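PDB 5NF4: minor fimbrium tip subunit Mfa3 from Porphyromonas gingivalis ATCC 33277, which forms part of the tip of the minor fimbriae, filamentous pili that mediate biofilm formation and adhesion to host cells and other oral bacteria. Local coordinates for residues His70-Leu75 / Phe113-Asn118. Residues are numbered along the deposited sequence; the frame is centred on the assembly and turned at random.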
# COMPACT_ATOMS: atom_id res chain seq x y z
N HIS A 70 -8.62 12.10 2.63
CA HIS A 70 -9.80 12.87 2.23
C HIS A 70 -11.07 12.46 2.97
O HIS A 70 -11.95 13.28 3.21
CB HIS A 70 -10.03 12.71 0.73
CG HIS A 70 -8.94 13.30 -0.10
ND1 HIS A 70 -7.84 12.57 -0.51
CD2 HIS A 70 -8.75 14.56 -0.55
CE1 HIS A 70 -7.05 13.36 -1.21
NE2 HIS A 70 -7.57 14.57 -1.24
N SER A 71 -11.16 11.18 3.26
CA SER A 71 -12.25 10.65 4.07
C SER A 71 -11.73 9.53 4.93
O SER A 71 -10.77 8.86 4.58
CB SER A 71 -13.40 10.15 3.20
OG SER A 71 -13.02 8.98 2.50
N LEU A 72 -12.38 9.33 6.07
CA LEU A 72 -11.98 8.29 6.99
C LEU A 72 -13.20 7.72 7.71
O LEU A 72 -13.89 8.46 8.41
CB LEU A 72 -10.99 8.85 8.02
CG LEU A 72 -10.53 7.85 9.09
CD1 LEU A 72 -9.73 6.72 8.45
CD2 LEU A 72 -9.75 8.56 10.19
N ALA A 73 -13.45 6.44 7.54
CA ALA A 73 -14.50 5.74 8.27
C ALA A 73 -13.90 4.91 9.37
O ALA A 73 -12.88 4.25 9.18
CB ALA A 73 -15.32 4.87 7.36
N MET A 74 -14.52 4.97 10.55
CA MET A 74 -14.13 4.13 11.65
C MET A 74 -15.36 3.32 12.00
O MET A 74 -16.44 3.90 12.17
CB MET A 74 -13.68 4.95 12.87
CG MET A 74 -13.21 4.04 14.01
SD MET A 74 -12.93 4.92 15.57
CE MET A 74 -14.64 5.31 15.92
N LEU A 75 -15.20 2.01 12.11
CA LEU A 75 -16.28 1.12 12.54
C LEU A 75 -15.75 0.22 13.65
O LEU A 75 -14.66 -0.37 13.55
CB LEU A 75 -16.83 0.31 11.36
CG LEU A 75 -17.44 1.10 10.21
CD1 LEU A 75 -16.38 1.35 9.15
CD2 LEU A 75 -18.68 0.39 9.60
N PHE A 113 -11.50 -2.47 16.04
CA PHE A 113 -11.59 -1.15 15.39
C PHE A 113 -11.16 -1.32 13.93
O PHE A 113 -10.11 -1.89 13.68
CB PHE A 113 -10.68 -0.14 16.03
CG PHE A 113 -11.12 0.32 17.40
CD1 PHE A 113 -11.03 -0.51 18.51
CD2 PHE A 113 -11.58 1.62 17.56
CE1 PHE A 113 -11.42 -0.04 19.76
CE2 PHE A 113 -11.97 2.07 18.79
CZ PHE A 113 -11.89 1.25 19.89
N PHE A 114 -11.94 -0.78 13.02
CA PHE A 114 -11.61 -0.82 11.59
C PHE A 114 -11.57 0.61 11.08
O PHE A 114 -12.51 1.36 11.29
CB PHE A 114 -12.64 -1.62 10.77
CG PHE A 114 -12.70 -3.07 11.12
CD1 PHE A 114 -13.37 -3.48 12.28
CD2 PHE A 114 -12.11 -4.03 10.31
CE1 PHE A 114 -13.45 -4.82 12.60
CE2 PHE A 114 -12.20 -5.38 10.63
CZ PHE A 114 -12.86 -5.77 11.82
N PHE A 115 -10.50 0.94 10.36
CA PHE A 115 -10.32 2.26 9.79
C PHE A 115 -10.11 2.10 8.28
O PHE A 115 -9.26 1.32 7.86
CB PHE A 115 -9.12 2.99 10.40
CG PHE A 115 -9.30 3.35 11.85
CD1 PHE A 115 -8.96 2.46 12.85
CD2 PHE A 115 -9.85 4.57 12.19
CE1 PHE A 115 -9.12 2.78 14.18
CE2 PHE A 115 -10.02 4.92 13.53
CZ PHE A 115 -9.66 4.03 14.52
N VAL A 116 -10.90 2.83 7.52
CA VAL A 116 -10.87 2.78 6.04
C VAL A 116 -10.84 4.22 5.51
O VAL A 116 -11.73 4.99 5.81
CB VAL A 116 -12.10 2.01 5.48
CG1 VAL A 116 -12.08 2.00 3.98
CG2 VAL A 116 -12.07 0.56 5.98
N ALA A 117 -9.84 4.56 4.69
CA ALA A 117 -9.68 5.91 4.20
C ALA A 117 -9.71 5.95 2.69
O ALA A 117 -9.29 4.99 2.04
CB ALA A 117 -8.38 6.52 4.69
N ASN A 118 -10.26 7.04 2.17
CA ASN A 118 -10.25 7.33 0.74
C ASN A 118 -10.95 6.27 -0.13
O ASN A 118 -10.60 6.07 -1.28
CB ASN A 118 -8.81 7.50 0.29
CG ASN A 118 -8.16 8.71 0.91
OD1 ASN A 118 -8.85 9.63 1.35
ND2 ASN A 118 -6.82 8.74 0.92
O HOH W 1 -13.14 6.08 3.36
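Met74 runs alongside Phe115 on the same face of the sheet, a non-hydrogen-bonded pair of the neighbouring antiparallel strands 71-78 and 109-117. With CG of Met74 anti to the backbone N (chi1 -177°) and the chain bent at its last torsion (68°), the thioether comes to rest obliquely against CE2 and CZ at the outer end of the Phe115 ring. There CG of Met74 is 3.3 Å from CE2 of Phe115, and SD of Met74 lies 4.4 Å from the centroid of the Phe115 ring. The same sulfur reaches the edge of the Phe113 ring, Met74 SD to Phe113 CD2 4.1 Å, so one methionine makes Met-aromatic contacts with two phenylalanines. Leu72 joins this face, its CD1 4.0 Å from CB of Ala117. Ala73, Leu75, Phe114 and Val116 point to the other face, where helices 122-126 and 132-140 pack. Strand 71-78 also pairs with strand 84-91, and 109-117 with 161-170, making both inner strands. Paired backbone bonds link Ala73 with Val116 and Leu75 with Phe114; the straightest runs from Ala73 N to Val116 O (2.8 Å, 174°). Val116 O also accepts a bond from a water held by Ser71 OG. At the strand end Asn118 N still donates to Ser71 O (3.1 Å), from above the carbonyl plane. Beyond it, a lone pair of Asn118 OD1 takes His70 N at 2.8 Å, and Ser71 N adds a weak bond. Asn118 ND2 donates to the carbonyls of Arg68 and Phe159; His70 NE2 bonds to Asn155 O. Backbone groups thus satisfy both ends of the buried Asn118 amide, fixing its rotation.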